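Local coordinates for pesticidal crystal protein Cry4Aa (Bacillus thuringiensis, PDB 2C9K) that kills mosquito larvae, binding to midgut epithelial cells and lysing them by pore formation, at residues I433-K438 with T452-H457; E262-L267 with S285-P290. One frame throughout, in Å; residues are numbered along the deposited sequence.

Interaction 1 of 2, residues I433-K438 with T452-H457; sequences ILSFIK and TFAWTH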
# COMPACT_ATOMS: atom_id res chain seq x y z
N ILE A 433 -3.72 -7.27 -7.02
CA ILE A 433 -4.72 -8.28 -7.36
C ILE A 433 -6.11 -7.72 -7.05
O ILE A 433 -6.27 -6.94 -6.10
CB ILE A 433 -4.54 -9.58 -6.54
CG1 ILE A 433 -4.88 -9.32 -5.07
CG2 ILE A 433 -3.11 -10.12 -6.72
CD1 ILE A 433 -4.92 -10.57 -4.22
N LEU A 434 -7.12 -8.13 -7.81
CA LEU A 434 -8.47 -7.64 -7.58
C LEU A 434 -8.94 -8.09 -6.20
O LEU A 434 -8.67 -9.22 -5.79
CB LEU A 434 -9.44 -8.17 -8.65
CG LEU A 434 -10.81 -7.51 -8.52
CD1 LEU A 434 -10.69 -6.04 -8.91
CD2 LEU A 434 -11.83 -8.20 -9.39
N SER A 435 -9.65 -7.24 -5.48
CA SER A 435 -10.09 -7.64 -4.16
C SER A 435 -11.57 -7.44 -3.91
O SER A 435 -12.13 -8.03 -2.99
CB SER A 435 -9.29 -6.89 -3.09
OG SER A 435 -9.57 -5.51 -3.12
N PHE A 436 -12.21 -6.63 -4.74
CA PHE A 436 -13.63 -6.32 -4.56
C PHE A 436 -14.15 -5.42 -5.69
O PHE A 436 -13.38 -4.71 -6.34
CB PHE A 436 -13.79 -5.56 -3.24
CG PHE A 436 -15.12 -5.75 -2.57
CD1 PHE A 436 -15.40 -6.93 -1.88
CD2 PHE A 436 -16.06 -4.73 -2.57
CE1 PHE A 436 -16.60 -7.08 -1.19
CE2 PHE A 436 -17.27 -4.87 -1.89
CZ PHE A 436 -17.53 -6.05 -1.19
N ILE A 437 -15.47 -5.44 -5.91
CA ILE A 437 -16.10 -4.59 -6.92
C ILE A 437 -17.39 -4.00 -6.35
O ILE A 437 -18.37 -4.72 -6.21
CB ILE A 437 -16.45 -5.35 -8.20
CG1 ILE A 437 -15.18 -5.79 -8.92
CG2 ILE A 437 -17.26 -4.45 -9.11
CD1 ILE A 437 -15.45 -6.51 -10.24
N LYS A 438 -17.38 -2.71 -6.01
CA LYS A 438 -18.57 -2.05 -5.48
C LYS A 438 -19.27 -1.30 -6.60
O LYS A 438 -18.71 -1.14 -7.68
CB LYS A 438 -18.20 -1.05 -4.37
CG LYS A 438 -18.18 -1.65 -2.98
CD LYS A 438 -17.65 -0.69 -1.94
CE LYS A 438 -18.61 0.46 -1.67
NZ LYS A 438 -19.79 0.09 -0.85
N THR A 452 -16.31 0.59 -9.09
CA THR A 452 -14.97 0.82 -8.60
C THR A 452 -14.38 -0.56 -8.42
O THR A 452 -15.05 -1.49 -7.98
CB THR A 452 -14.95 1.53 -7.24
OG1 THR A 452 -15.90 0.92 -6.38
CG2 THR A 452 -15.26 3.00 -7.40
N PHE A 453 -13.12 -0.70 -8.80
CA PHE A 453 -12.44 -1.98 -8.68
C PHE A 453 -11.38 -1.83 -7.60
O PHE A 453 -10.48 -1.01 -7.72
CB PHE A 453 -11.83 -2.37 -10.03
CG PHE A 453 -12.85 -2.54 -11.13
CD1 PHE A 453 -13.44 -1.44 -11.73
CD2 PHE A 453 -13.28 -3.82 -11.51
CE1 PHE A 453 -14.45 -1.59 -12.69
CE2 PHE A 453 -14.28 -3.98 -12.46
CZ PHE A 453 -14.87 -2.87 -13.05
N ALA A 454 -11.52 -2.62 -6.54
CA ALA A 454 -10.59 -2.59 -5.41
C ALA A 454 -9.37 -3.43 -5.73
O ALA A 454 -9.48 -4.50 -6.32
CB ALA A 454 -11.28 -3.11 -4.17
N TRP A 455 -8.20 -2.95 -5.32
CA TRP A 455 -6.96 -3.65 -5.55
C TRP A 455 -6.09 -3.66 -4.31
O TRP A 455 -5.86 -2.63 -3.70
CB TRP A 455 -6.18 -2.98 -6.69
CG TRP A 455 -6.91 -2.96 -8.00
CD1 TRP A 455 -7.70 -1.96 -8.49
CD2 TRP A 455 -6.95 -4.01 -8.98
NE1 TRP A 455 -8.23 -2.32 -9.70
CE2 TRP A 455 -7.79 -3.58 -10.02
CE3 TRP A 455 -6.36 -5.28 -9.06
CZ2 TRP A 455 -8.05 -4.36 -11.14
CZ3 TRP A 455 -6.62 -6.06 -10.18
CH2 TRP A 455 -7.46 -5.60 -11.20
N THR A 456 -5.60 -4.84 -3.93
CA THR A 456 -4.73 -4.95 -2.77
C THR A 456 -3.33 -5.29 -3.27
O THR A 456 -3.17 -5.83 -4.37
CB THR A 456 -5.23 -6.04 -1.80
OG1 THR A 456 -5.49 -7.25 -2.52
CG2 THR A 456 -6.49 -5.57 -1.11
N HIS A 457 -2.31 -4.98 -2.47
CA HIS A 457 -0.94 -5.26 -2.89
C HIS A 457 -0.62 -6.75 -2.91
O HIS A 457 -0.89 -7.46 -1.94
CB HIS A 457 0.05 -4.55 -1.97
CG HIS A 457 1.41 -4.39 -2.58
ND1 HIS A 457 1.75 -3.29 -3.34
CD2 HIS A 457 2.48 -5.21 -2.59
CE1 HIS A 457 2.98 -3.45 -3.79
NE2 HIS A 457 3.45 -4.61 -3.35
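Leu434 and Trp455 make the apolar centre: methyl CD1 of Leu434 lies over one face of the indole, 3.9 Å from the centroid of the six-membered ring of Trp455, in a CH-pi contact. Chi1 of Leu434 near 180° (-172°) swings its CG away from the backbone N, and from there CD1 comes over the indole. The same CD1 of Leu434 packs on CB of Phe453 (4.0 Å), near the edge of that ring. Farther along the same face, Ile437 runs beside Phe453 and points the same way, its CD1 3.6 Å from CE2 of Phe453. On the other face, CB of Phe436 touches CB of Ala454 at 3.6 Å.

The two strands form an antiparallel hairpin of the three-stranded sheet of domain II, the beta-prism domain of three-domain Cry toxins. Leu434, Trp455, Ile437 and Phe453 face the prism core, which strands 294-303 and 353-362 help to fill.

At Ser435, its OG bonded to Glu262, the register slips by one residue in a beta bulge: Ser435 N bonds to Ala454 O (2.9 Å), and Ala454 N to Phe436 O (2.8 Å). At the polar end Lys438 and Thr452, whose OG1 bonds to Leu286 O, exchange two long backbone bonds, both 3.3 Å between N and O.

Interaction 2 of 2, residues E262-L267 with S285-P290; sequences EIYQVL and SLTRRP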
# COMPACT_ATOMS: atom_id res chain seq x y z
N GLU A 262 -6.14 -0.90 0.44
CA GLU A 262 -6.83 -1.06 -0.83
C GLU A 262 -6.80 0.24 -1.61
O GLU A 262 -6.72 1.33 -1.03
CB GLU A 262 -8.31 -1.43 -0.64
CG GLU A 262 -8.60 -2.88 -0.26
CD GLU A 262 -10.09 -3.22 -0.29
OE1 GLU A 262 -10.87 -2.61 0.46
OE2 GLU A 262 -10.47 -4.12 -1.07
N ILE A 263 -6.83 0.15 -2.94
CA ILE A 263 -6.88 1.34 -3.78
C ILE A 263 -7.94 1.04 -4.83
O ILE A 263 -8.19 -0.12 -5.14
CB ILE A 263 -5.51 1.66 -4.43
CG1 ILE A 263 -5.03 0.51 -5.30
CG2 ILE A 263 -4.50 2.01 -3.33
CD1 ILE A 263 -3.72 0.81 -6.00
N TYR A 264 -8.57 2.08 -5.36
CA TYR A 264 -9.65 1.89 -6.32
C TYR A 264 -9.50 2.62 -7.64
O TYR A 264 -8.91 3.70 -7.72
CB TYR A 264 -10.99 2.35 -5.69
CG TYR A 264 -11.24 1.88 -4.27
CD1 TYR A 264 -10.55 2.43 -3.20
CD2 TYR A 264 -12.19 0.89 -4.01
CE1 TYR A 264 -10.79 2.01 -1.90
CE2 TYR A 264 -12.44 0.46 -2.71
CZ TYR A 264 -11.74 1.02 -1.66
OH TYR A 264 -11.97 0.60 -0.36
N GLN A 265 -10.05 2.01 -8.69
CA GLN A 265 -10.05 2.58 -10.02
C GLN A 265 -11.55 2.63 -10.33
O GLN A 265 -12.29 1.74 -9.92
CB GLN A 265 -9.31 1.66 -11.00
CG GLN A 265 -7.82 1.49 -10.68
CD GLN A 265 -7.08 0.57 -11.66
OE1 GLN A 265 -7.62 -0.44 -12.11
NE2 GLN A 265 -5.84 0.92 -11.98
N VAL A 266 -12.03 3.67 -11.01
CA VAL A 266 -13.47 3.75 -11.26
C VAL A 266 -13.94 3.75 -12.72
O VAL A 266 -13.21 4.13 -13.64
CB VAL A 266 -14.07 4.97 -10.48
CG1 VAL A 266 -12.96 5.83 -9.92
CG2 VAL A 266 -15.00 5.77 -11.37
N LEU A 267 -15.18 3.30 -12.91
CA LEU A 267 -15.78 3.22 -14.23
C LEU A 267 -17.11 3.96 -14.27
O LEU A 267 -17.91 3.88 -13.32
CB LEU A 267 -16.01 1.75 -14.61
CG LEU A 267 -16.92 1.42 -15.80
CD1 LEU A 267 -16.34 1.95 -17.11
CD2 LEU A 267 -17.12 -0.08 -15.87
N SER A 285 -20.28 5.09 -0.59
CA SER A 285 -20.79 4.03 -1.44
C SER A 285 -19.87 3.46 -2.50
O SER A 285 -20.24 2.48 -3.14
CB SER A 285 -22.10 4.47 -2.09
OG SER A 285 -21.92 5.60 -2.91
N LEU A 286 -18.69 4.03 -2.70
CA LEU A 286 -17.80 3.48 -3.72
C LEU A 286 -16.53 2.83 -3.16
O LEU A 286 -15.80 2.17 -3.90
CB LEU A 286 -17.42 4.57 -4.74
CG LEU A 286 -18.51 4.92 -5.76
CD1 LEU A 286 -18.22 6.25 -6.44
CD2 LEU A 286 -18.60 3.80 -6.79
N THR A 287 -16.28 2.99 -1.87
CA THR A 287 -15.09 2.40 -1.26
C THR A 287 -15.50 1.52 -0.08
O THR A 287 -16.67 1.47 0.26
CB THR A 287 -14.10 3.49 -0.80
OG1 THR A 287 -14.75 4.40 0.09
CG2 THR A 287 -13.58 4.26 -2.01
N ARG A 288 -14.55 0.83 0.54
CA ARG A 288 -14.91 -0.04 1.65
C ARG A 288 -14.45 0.50 2.99
O ARG A 288 -13.33 1.00 3.11
CB ARG A 288 -14.32 -1.45 1.44
CG ARG A 288 -14.84 -2.14 0.18
CD ARG A 288 -14.07 -3.40 -0.15
NE ARG A 288 -14.26 -4.45 0.85
CZ ARG A 288 -13.46 -5.51 0.96
NH1 ARG A 288 -12.43 -5.67 0.14
NH2 ARG A 288 -13.69 -6.41 1.90
N ARG A 289 -15.30 0.40 4.00
CA ARG A 289 -14.96 0.87 5.34
C ARG A 289 -13.80 0.04 5.90
O ARG A 289 -13.63 -1.13 5.54
CB ARG A 289 -16.16 0.77 6.26
CG ARG A 289 -16.91 2.08 6.42
CD ARG A 289 -18.40 1.90 6.23
NE ARG A 289 -19.06 1.23 7.35
CZ ARG A 289 -20.31 0.77 7.30
NH1 ARG A 289 -21.02 0.89 6.18
NH2 ARG A 289 -20.85 0.18 8.36
N PRO A 290 -12.99 0.63 6.78
CA PRO A 290 -11.87 -0.14 7.34
C PRO A 290 -12.34 -1.54 7.71
O PRO A 290 -13.36 -1.71 8.36
CB PRO A 290 -11.47 0.68 8.55
CG PRO A 290 -11.78 2.08 8.13
CD PRO A 290 -13.12 1.94 7.44
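Tyr264, on an outermost strand of its sheet, and Thr287, where the chain leaves helix 279-286, bring their backbones to 7.4 Å between CA atoms, a gap bridged by side chains. The phenol of Tyr264 spans it. Its OH accepts a hydrogen bond from the backbone N of Arg288, 2.7 Å long and nearly straight at 165°, so a side chain of the strand holds the main chain just past the helix. Thr287 crosses the same ring at about a right angle: its methyl CG2 sits over the centre of one face, 3.6 Å from the Tyr264 centroid, in a CH-pi contact. The hydroxyl OG1 of Thr287 turns back instead to the carbonyl of Glu283, in the last turn of the helix.

Beyond the phenol, Arg288 bends at chi3 (66°) and reaches Glu262. Its NH1 forms a salt bridge with OE2 of Glu262 at 2.8 Å. Of the guanidinium nitrogens only NH1 comes close to the carboxylate, whose plane stands 79° from that of the guanidinium, so the pairing is single-pronged; the hydrogen bond in it is weak. Both partners have other company, Glu262 OE2 in Ser435 OG and Arg288 NH2 in Thr294 OG1.

The carbonyl of Tyr264 meanwhile bonds to Asn226 and Thr230 of helix 222-240 in the N-terminal helical domain. A short helix lying with a three-stranded sheet, the sheet being turned toward the pore-forming helical bundle, is characteristic of domain II in three-domain Cry toxins.

Interactions 1 and 2 lie side by side, their centres about 8 Å apart, and share one sheet: strand 450-457 is central, flanked by 432-440 and 262-267. Two probable hydrogen bonds join them directly, between Ser435 OG and Glu262 OE2 at 2.6 Å and between Thr452 OG1 and Leu286 O at 2.8 Å. The first gives the carboxylate that holds Arg288 a second partner in the hairpin; the second ties the end of the short helix to the middle strand. Arg288 also makes a cation-pi contact with Phe436, and the side chains of both lie about 4 Å from a bound methylpentanediol, probably carried over from crystallisation.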